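Local atomic coordinates of probable arylamine n-acetyl transferase (Mycobacterium abscessus, PDB entry 4GUZ), a protein that probably transfers the acetyl group of acetyl-coenzyme A to arylamine substrates. Residues I22-D27 with L35-R40; I46-L51 with R219-Q224. All blocks are in the same frame, centred on the assembly; numbering follows the deposited sequence.

Interaction 1 of 2, residues I22-D27 with L35-R40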
ATOM      1  N   ILE A  22     -12.398  -0.484  -9.207  1.00 25.34           N
ATOM      2  CA  ILE A  22     -11.193  -1.296  -9.402  1.00 24.58           C
ATOM      3  C   ILE A  22     -11.321  -2.155 -10.672  1.00 28.54           C
ATOM      4  O   ILE A  22     -10.421  -2.930 -10.991  1.00 29.40           O
ATOM      5  CB  ILE A  22     -10.833  -2.137  -8.137  1.00 26.95           C
ATOM      6  CG1 ILE A  22     -11.881  -3.246  -7.823  1.00 27.47           C
ATOM      7  CG2 ILE A  22     -10.567  -1.239  -6.928  1.00 25.73           C
ATOM      8  CD1 ILE A  22     -11.218  -4.592  -7.343  1.00 23.74           C
ATOM      9  N   GLY A  23     -12.408  -1.968 -11.416  1.00 26.23           N
ATOM     10  CA  GLY A  23     -12.653  -2.679 -12.670  1.00 26.56           C
ATOM     11  C   GLY A  23     -12.864  -4.164 -12.494  1.00 29.63           C
ATOM     12  O   GLY A  23     -12.483  -4.954 -13.365  1.00 29.76           O
ATOM     13  N   PHE A  24     -13.450  -4.558 -11.359  1.00 26.77           N
ATOM     14  CA  PHE A  24     -13.750  -5.957 -11.083  1.00 26.58           C
ATOM     15  C   PHE A  24     -15.137  -6.310 -11.617  1.00 33.52           C
ATOM     16  O   PHE A  24     -16.103  -5.577 -11.379  1.00 32.22           O
ATOM     17  CB  PHE A  24     -13.681  -6.251  -9.574  1.00 27.62           C
ATOM     18  CG  PHE A  24     -13.930  -7.693  -9.193  1.00 28.22           C
ATOM     19  CD1 PHE A  24     -12.869  -8.551  -8.930  1.00 30.32           C
ATOM     20  CD2 PHE A  24     -15.230  -8.188  -9.069  1.00 29.14           C
ATOM     21  CE1 PHE A  24     -13.099  -9.882  -8.569  1.00 30.05           C
ATOM     22  CE2 PHE A  24     -15.456  -9.528  -8.750  1.00 31.01           C
ATOM     23  CZ  PHE A  24     -14.388 -10.358  -8.477  1.00 28.95           C
ATOM     24  N   ASP A  25     -15.237  -7.472 -12.267  1.00 32.18           N
ATOM     25  CA  ASP A  25     -16.496  -8.031 -12.754  1.00 33.41           C
ATOM     26  C   ASP A  25     -16.416  -9.555 -12.671  1.00 37.86           C
ATOM     27  O   ASP A  25     -15.329 -10.107 -12.496  1.00 37.00           O
ATOM     28  CB  ASP A  25     -16.837  -7.549 -14.186  1.00 36.00           C
ATOM     29  CG  ASP A  25     -15.754  -7.736 -15.231  1.00 50.92           C
ATOM     30  OD1 ASP A  25     -15.066  -8.786 -15.198  1.00 52.37           O
ATOM     31  OD2 ASP A  25     -15.625  -6.857 -16.115  1.00 58.80           O
ATOM     32  N   GLY A  26     -17.562 -10.206 -12.791  1.00 35.70           N
ATOM     33  CA  GLY A  26     -17.654 -11.656 -12.766  1.00 35.46           C
ATOM     34  C   GLY A  26     -17.920 -12.224 -11.394  1.00 38.75           C
ATOM     35  O   GLY A  26     -18.467 -11.542 -10.524  1.00 37.18           O
ATOM     36  N   ASP A  27     -17.505 -13.488 -11.212  1.00 36.32           N
ATOM     37  CA  ASP A  27     -17.681 -14.302 -10.014  1.00 36.27           C
ATOM     38  C   ASP A  27     -17.081 -13.613  -8.789  1.00 37.51           C
ATOM     39  O   ASP A  27     -15.938 -13.157  -8.835  1.00 37.21           O
ATOM     40  CB  ASP A  27     -17.048 -15.689 -10.229  1.00 38.65           C
ATOM     41  CG  ASP A  27     -17.666 -16.821  -9.422  1.00 54.78           C
ATOM     42  OD1 ASP A  27     -17.583 -17.987  -9.877  1.00 57.98           O
ATOM     43  OD2 ASP A  27     -18.232 -16.545  -8.335  1.00 56.13           O
ATOM     44  N   LEU A  35      -9.587 -13.409  -5.649  1.00 21.52           N
ATOM     45  CA  LEU A  35      -8.559 -12.670  -4.906  1.00 19.57           C
ATOM     46  C   LEU A  35      -7.538 -12.060  -5.855  1.00 22.16           C
ATOM     47  O   LEU A  35      -7.142 -10.914  -5.664  1.00 20.74           O
ATOM     48  CB  LEU A  35      -7.869 -13.605  -3.890  1.00 18.96           C
ATOM     49  CG  LEU A  35      -6.845 -12.964  -2.941  1.00 22.34           C
ATOM     50  CD1 LEU A  35      -7.503 -11.952  -2.014  1.00 23.28           C
ATOM     51  CD2 LEU A  35      -6.099 -14.023  -2.145  1.00 19.54           C
ATOM     52  N   ARG A  36      -7.117 -12.821  -6.887  1.00 21.33           N
ATOM     53  CA  ARG A  36      -6.168 -12.338  -7.886  1.00 21.00           C
ATOM     54  C   ARG A  36      -6.723 -11.124  -8.604  1.00 24.14           C
ATOM     55  O   ARG A  36      -6.012 -10.130  -8.757  1.00 22.35           O
ATOM     56  CB  ARG A  36      -5.791 -13.447  -8.904  1.00 20.86           C
ATOM     57  CG  ARG A  36      -4.711 -14.373  -8.356  1.00 25.57           C
ATOM     58  CD  ARG A  36      -4.461 -15.597  -9.220  1.00 30.67           C
ATOM     59  NE  ARG A  36      -3.636 -16.557  -8.482  1.00 40.74           N
ATOM     60  CZ  ARG A  36      -2.725 -17.362  -9.020  1.00 60.32           C
ATOM     61  NH1 ARG A  36      -2.522 -17.368 -10.336  1.00 57.20           N
ATOM     62  NH2 ARG A  36      -2.011 -18.172  -8.250  1.00 35.72           N
ATOM     63  N   ARG A  37      -7.990 -11.192  -9.028  1.00 21.78           N
ATOM     64  CA  ARG A  37      -8.617 -10.074  -9.745  1.00 21.34           C
ATOM     65  C   ARG A  37      -8.816  -8.869  -8.822  1.00 22.12           C
ATOM     66  O   ARG A  37      -8.666  -7.739  -9.279  1.00 21.30           O
ATOM     67  CB  ARG A  37      -9.944 -10.492 -10.390  1.00 22.35           C
ATOM     68  CG  ARG A  37      -9.751 -11.534 -11.509  1.00 29.06           C
ATOM     69  CD  ARG A  37     -10.896 -11.614 -12.521  1.00 30.62           C
ATOM     70  NE  ARG A  37     -12.239 -11.680 -11.928  1.00 31.46           N
ATOM     71  CZ  ARG A  37     -12.758 -12.734 -11.302  1.00 46.23           C
ATOM     72  NH1 ARG A  37     -12.038 -13.838 -11.131  1.00 30.31           N
ATOM     73  NH2 ARG A  37     -13.991 -12.681 -10.815  1.00 39.95           N
ATOM     74  N   LEU A  38      -9.100  -9.118  -7.524  1.00 19.69           N
ATOM     75  CA  LEU A  38      -9.309  -8.064  -6.512  1.00 18.65           C
ATOM     76  C   LEU A  38      -8.017  -7.302  -6.264  1.00 20.75           C
ATOM     77  O   LEU A  38      -8.003  -6.080  -6.332  1.00 19.15           O
ATOM     78  CB  LEU A  38      -9.821  -8.637  -5.186  1.00 18.48           C
ATOM     79  CG  LEU A  38     -11.276  -9.085  -5.103  1.00 23.68           C
ATOM     80  CD1 LEU A  38     -11.536  -9.751  -3.784  1.00 24.28           C
ATOM     81  CD2 LEU A  38     -12.232  -7.911  -5.252  1.00 25.55           C
ATOM     82  N   GLN A  39      -6.931  -8.026  -6.003  1.00 18.10           N
ATOM     83  CA  GLN A  39      -5.652  -7.385  -5.751  1.00 16.66           C
ATOM     84  C   GLN A  39      -5.145  -6.615  -6.991  1.00 18.71           C
ATOM     85  O   GLN A  39      -4.731  -5.467  -6.849  1.00 16.52           O
ATOM     86  CB  GLN A  39      -4.610  -8.401  -5.283  1.00 17.48           C
ATOM     87  CG  GLN A  39      -3.270  -7.719  -4.996  1.00 17.59           C
ATOM     88  CD  GLN A  39      -2.384  -8.418  -4.003  1.00 21.75           C
ATOM     89  OE1 GLN A  39      -2.803  -9.295  -3.251  1.00 15.96           O
ATOM     90  NE2 GLN A  39      -1.186  -7.884  -3.837  1.00 17.43           N
ATOM     91  N   ARG A  40      -5.174  -7.227  -8.190  1.00 17.74           N
ATOM     92  CA  ARG A  40      -4.694  -6.545  -9.390  1.00 17.94           C
ATOM     93  C   ARG A  40      -5.447  -5.228  -9.619  1.00 22.47           C
ATOM     94  O   ARG A  40      -4.811  -4.204  -9.834  1.00 21.79           O
ATOM     95  CB  ARG A  40      -4.783  -7.453 -10.633  1.00 17.48           C
ATOM     96  CG  ARG A  40      -3.963  -6.915 -11.803  1.00 20.86           C
ATOM     97  CD  ARG A  40      -4.010  -7.825 -13.007  1.00 22.15           C
ATOM     98  NE  ARG A  40      -3.497  -7.183 -14.225  1.00 26.46           N
ATOM     99  CZ  ARG A  40      -2.306  -7.420 -14.766  1.00 29.95           C
ATOM    100  NH1 ARG A  40      -1.462  -8.267 -14.187  1.00 21.06           N
ATOM    101  NH2 ARG A  40      -1.953  -6.820 -15.896  1.00 18.00           N
TER

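Interaction 2 of 2, residues I46-L51 with R219-Q224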
ATOM      1  N   ILE A  46      -6.592   2.083  -7.051  1.00 17.87           N
ATOM      2  CA  ILE A  46      -6.636   2.886  -5.812  1.00 15.76           C
ATOM      3  C   ILE A  46      -5.332   3.652  -5.734  1.00 18.98           C
ATOM      4  O   ILE A  46      -4.263   3.054  -5.811  1.00 18.83           O
ATOM      5  CB  ILE A  46      -6.905   2.043  -4.537  1.00 17.81           C
ATOM      6  CG1 ILE A  46      -8.145   1.098  -4.694  1.00 18.27           C
ATOM      7  CG2 ILE A  46      -7.007   2.943  -3.298  1.00 17.65           C
ATOM      8  CD1 ILE A  46      -9.544   1.774  -4.688  1.00 21.80           C
ATOM      9  N   LYS A  47      -5.424   4.981  -5.592  1.00 16.42           N
ATOM     10  CA  LYS A  47      -4.255   5.846  -5.633  1.00 15.45           C
ATOM     11  C   LYS A  47      -3.466   5.764  -4.350  1.00 18.40           C
ATOM     12  O   LYS A  47      -4.021   5.390  -3.309  1.00 18.61           O
ATOM     13  CB  LYS A  47      -4.665   7.276  -5.990  1.00 17.45           C
ATOM     14  CG  LYS A  47      -5.056   7.432  -7.457  1.00 27.72           C
ATOM     15  CD  LYS A  47      -5.986   8.615  -7.680  1.00 30.68           C
ATOM     16  CE  LYS A  47      -6.432   8.770  -9.118  1.00 44.06           C
ATOM     17  NZ  LYS A  47      -7.223   7.612  -9.615  1.00 58.85           N
ATOM     18  N   TRP A  48      -2.161   6.066  -4.422  1.00 15.35           N
ATOM     19  CA  TRP A  48      -1.283   5.958  -3.256  1.00 13.91           C
ATOM     20  C   TRP A  48      -0.602   7.280  -2.989  1.00 17.73           C
ATOM     21  O   TRP A  48       0.104   7.795  -3.845  1.00 16.08           O
ATOM     22  CB  TRP A  48      -0.249   4.832  -3.426  1.00 12.53           C
ATOM     23  CG  TRP A  48       0.329   4.344  -2.117  1.00 13.69           C
ATOM     24  CD1 TRP A  48      -0.003   3.199  -1.461  1.00 16.07           C
ATOM     25  CD2 TRP A  48       1.270   5.036  -1.268  1.00 13.71           C
ATOM     26  NE1 TRP A  48       0.732   3.083  -0.304  1.00 15.36           N
ATOM     27  CE2 TRP A  48       1.475   4.228  -0.128  1.00 16.68           C
ATOM     28  CE3 TRP A  48       1.967   6.258  -1.362  1.00 15.27           C
ATOM     29  CZ2 TRP A  48       2.358   4.587   0.896  1.00 16.66           C
ATOM     30  CZ3 TRP A  48       2.811   6.633  -0.325  1.00 16.51           C
ATOM     31  CH2 TRP A  48       3.017   5.794   0.777  1.00 17.20           C
ATOM     32  N   GLU A  49      -0.821   7.839  -1.792  1.00 16.35           N
ATOM     33  CA  GLU A  49      -0.242   9.121  -1.365  1.00 16.10           C
ATOM     34  C   GLU A  49      -0.407   9.310   0.142  1.00 19.46           C
ATOM     35  O   GLU A  49      -1.233   8.637   0.756  1.00 19.20           O
ATOM     36  CB  GLU A  49      -0.882  10.294  -2.133  1.00 17.65           C
ATOM     37  CG  GLU A  49      -2.392  10.272  -2.052  1.00 26.28           C
ATOM     38  CD  GLU A  49      -3.078  11.547  -1.610  1.00 29.97           C
ATOM     39  OE1 GLU A  49      -2.661  12.135  -0.589  1.00 25.20           O
ATOM     40  OE2 GLU A  49      -4.075  11.926  -2.263  1.00 20.85           O
ATOM     41  N   ASN A  50       0.346  10.255   0.717  1.00 17.54           N
ATOM     42  CA  ASN A  50       0.356  10.567   2.155  1.00 17.52           C
ATOM     43  C   ASN A  50       0.063  12.053   2.417  1.00 22.71           C
ATOM     44  O   ASN A  50       0.478  12.563   3.468  1.00 23.79           O
ATOM     45  CB  ASN A  50       1.765  10.243   2.711  1.00 14.81           C
ATOM     46  CG  ASN A  50       2.832  11.226   2.226  1.00 29.66           C
ATOM     47  OD1 ASN A  50       2.719  11.843   1.149  1.00 19.88           O
ATOM     48  ND2 ASN A  50       3.839  11.472   3.056  1.00 23.66           N
ATOM     49  N   LEU A  51      -0.588  12.765   1.459  1.00 19.08           N
ATOM     50  CA  LEU A  51      -0.744  14.216   1.543  1.00 19.08           C
ATOM     51  C   LEU A  51      -1.556  14.689   2.754  1.00 25.71           C
ATOM     52  O   LEU A  51      -1.309  15.799   3.213  1.00 25.54           O
ATOM     53  CB  LEU A  51      -1.280  14.846   0.241  1.00 18.16           C
ATOM     54  CG  LEU A  51      -0.412  14.595  -1.024  1.00 21.21           C
ATOM     55  CD1 LEU A  51      -1.112  15.072  -2.313  1.00 20.34           C
ATOM     56  CD2 LEU A  51       0.965  15.205  -0.891  1.00 23.22           C
ATOM     57  N   ARG A 219       7.056  14.905   4.542  1.00 25.87           N
ATOM     58  CA  ARG A 219       7.297  15.166   3.118  1.00 23.55           C
ATOM     59  C   ARG A 219       6.466  14.279   2.199  1.00 25.45           C
ATOM     60  O   ARG A 219       6.297  13.100   2.482  1.00 25.12           O
ATOM     61  CB  ARG A 219       8.782  15.003   2.812  1.00 24.63           C
ATOM     62  CG  ARG A 219       9.639  16.097   3.474  1.00 32.44           C
ATOM     63  CD  ARG A 219      11.071  15.666   3.688  1.00 29.68           C
ATOM     64  NE  ARG A 219      11.697  15.167   2.461  1.00 30.72           N
ATOM     65  CZ  ARG A 219      12.390  15.909   1.608  1.00 38.44           C
ATOM     66  NH1 ARG A 219      12.547  17.209   1.822  1.00 26.93           N
ATOM     67  NH2 ARG A 219      12.938  15.356   0.532  1.00 27.29           N
ATOM     68  N   ALA A 220       5.941  14.871   1.100  1.00 20.23           N
ATOM     69  CA  ALA A 220       5.087  14.221   0.107  1.00 19.96           C
ATOM     70  C   ALA A 220       5.724  12.953  -0.470  1.00 23.09           C
ATOM     71  O   ALA A 220       6.902  12.939  -0.798  1.00 21.77           O
ATOM     72  CB  ALA A 220       4.760  15.193  -1.019  1.00 20.73           C
ATOM     73  N   PHE A 221       4.942  11.865  -0.504  1.00 18.88           N
ATOM     74  CA  PHE A 221       5.349  10.588  -1.085  1.00 17.82           C
ATOM     75  C   PHE A 221       4.141  10.065  -1.814  1.00 21.21           C
ATOM     76  O   PHE A 221       3.104   9.839  -1.195  1.00 21.12           O
ATOM     77  CB  PHE A 221       5.880   9.594  -0.042  1.00 18.72           C
ATOM     78  CG  PHE A 221       6.867   8.593  -0.612  1.00 20.24           C
ATOM     79  CD1 PHE A 221       8.171   8.968  -0.913  1.00 22.39           C
ATOM     80  CD2 PHE A 221       6.499   7.268  -0.818  1.00 23.46           C
ATOM     81  CE1 PHE A 221       9.079   8.040  -1.445  1.00 24.00           C
ATOM     82  CE2 PHE A 221       7.426   6.326  -1.296  1.00 24.81           C
ATOM     83  CZ  PHE A 221       8.706   6.719  -1.607  1.00 23.21           C
ATOM     84  N   VAL A 222       4.233  10.002  -3.139  1.00 16.52           N
ATOM     85  CA  VAL A 222       3.121   9.594  -4.001  1.00 15.93           C
ATOM     86  C   VAL A 222       3.615   8.474  -4.908  1.00 19.55           C
ATOM     87  O   VAL A 222       4.747   8.522  -5.387  1.00 18.71           O
ATOM     88  CB  VAL A 222       2.575  10.825  -4.782  1.00 19.28           C
ATOM     89  CG1 VAL A 222       1.399  10.444  -5.662  1.00 18.81           C
ATOM     90  CG2 VAL A 222       2.174  11.952  -3.821  1.00 18.52           C
ATOM     91  N   GLN A 223       2.803   7.416  -5.086  1.00 15.41           N
ATOM     92  CA  GLN A 223       3.286   6.271  -5.862  1.00 14.18           C
ATOM     93  C   GLN A 223       2.238   5.735  -6.806  1.00 18.03           C
ATOM     94  O   GLN A 223       1.046   5.874  -6.548  1.00 17.72           O
ATOM     95  CB  GLN A 223       3.745   5.145  -4.911  1.00 15.47           C
ATOM     96  CG  GLN A 223       4.809   5.551  -3.860  1.00 15.32           C
ATOM     97  CD  GLN A 223       5.248   4.347  -3.084  1.00 23.66           C
ATOM     98  OE1 GLN A 223       5.875   3.447  -3.628  1.00 17.09           O
ATOM     99  NE2 GLN A 223       4.881   4.270  -1.797  1.00 15.96           N
ATOM    100  N   GLN A 224       2.693   5.103  -7.905  1.00 16.48           N
ATOM    101  CA  GLN A 224       1.812   4.460  -8.879  1.00 16.14           C
ATOM    102  C   GLN A 224       2.579   3.333  -9.536  1.00 19.61           C
ATOM    103  O   GLN A 224       3.736   3.523  -9.889  1.00 19.86           O
ATOM    104  CB  GLN A 224       1.284   5.482  -9.929  1.00 17.09           C
ATOM    105  CG  GLN A 224       0.373   4.864 -11.018  1.00 17.59           C
ATOM    106  CD  GLN A 224       0.161   5.862 -12.136  1.00 31.02           C
ATOM    107  OE1 GLN A 224      -0.669   6.788 -12.048  1.00 26.48           O
ATOM    108  NE2 GLN A 224       0.967   5.745 -13.181  1.00 19.04           N
TER
HETATM  109  O   HOH W   1      -1.428   5.988  -7.374  1.00 19.76           O

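Interaction 1 of 2, residues I22-D27 with L35-R40
Phe24 and Arg37 cross at about a right angle, with the ring and the guanidinium group inclined by only 23°. Phe24 CE1 lies over one face of the guanidinium, and NH2 of Arg37 comes within 3.3 Å of Phe24 CZ. The aliphatic root of the arginine also takes part, its CB 3.7 Å from Phe24 CE1. From the other side of the ring plane, Leu38 CD2 makes an off-centre CH-pi contact, 4.2 Å from the centroid of the Phe24 ring. With CG anti to the backbone N (chi1 -178°), the phenyl group of Phe24 extends from the loop to the helix and meets both residues. Ile22 adds its CD1, which rests 3.7 Å from the carbonyl O of Leu38 and also touches the leucine methyl CD2.

The loop that joins helices 15-21 and 32-45 packs here against the second of them: helix 15-21 ends in a Schellman motif at Gly23, and helix 32-45 then runs back past the loop that precedes it. Leu19 of the first helix touches both Phe24 and Leu38, while Phe86 and Val89 of helix 79-92 also pack on Leu38.

The polar contacts are made by the arginine tip. A bend at chi3 brings Arg37 NH2 to two loop carbonyls near the guanidinium plane, Asp27 O at 2.8 Å and Asp25 O at 3.4 Å. Both hydrogen bonds are weak, that from Arg37 NH2 to Asp27 O bent to 119°. Asp27 O is also bonded to Thr34 OG1, and the Asp27 carboxylate turns to Ser29.

Interaction 2 of 2, residues I46-L51 with R219-Q224
The outermost strand of an antiparallel five-stranded sheet, the short and weakly bonded 48-49, meets its neighbour 221-226 here. Gln223 N donates to Trp48 O at 3.0 Å in a nearly straight bond (168°), and a water bridges Trp48 N and Gln223 O. Where this strand gives way to helix 51-56, the Asn50 side chain takes over the pairing. Its CG sits between the backbone N and carbonyl carbon (chi1 71°), which turns the amide to the partner backbone: OD1 accepts from Phe221 N at 2.8 Å, while ND2 donates to Arg219 O at 3.0 Å, with that oxygen close to the amide plane. ND2 also bonds Phe216 O, so both ends of this buried amide are engaged.

Gln223 runs alongside Trp48 and places NE2 3.3 Å above one face of the indole, offset toward the rim; the amide and ring planes are 72° apart. The indole edge meets Phe221, CZ3 of Trp48 approaching Phe221 O at 3.3 Å and the edge of the phenyl ring at CD2. Glu49 CB touches Val222 CG2, and Leu51 CD2 reaches Ala220 CB.

Trp48 also stacks on His82 of helix 79-92, bonds Gly133 O through NE1, and lies near a probable Cys79-His116-Asp131 catalytic triad. Glu49 forms a salt bridge to Arg75, between helices 63-72 and 79-92, while strand 229-234 flanks 221-226 on the side away from 48-49.

The two contacts follow one another along the chain: interaction 1 closes within helix 32-45, and the end of that helix leads directly into segment 46-51 of interaction 2. Their centres are about 22 Å apart, yet they meet where Ile22 CG2 packs on Ile46 CD1 at 3.9 Å. Interaction 1 is partly buried, in the N-terminal helical region; interaction 2 is buried nearer the middle of the chain and brings in strand 221-226, distant in sequence. Helix 79-92 contacts both, through Leu38 and through Trp48. Interaction 1 packs the first helices together, and the chain leaving helix 32-45 then supplies, in interaction 2, the edge strand of the five-stranded sheet.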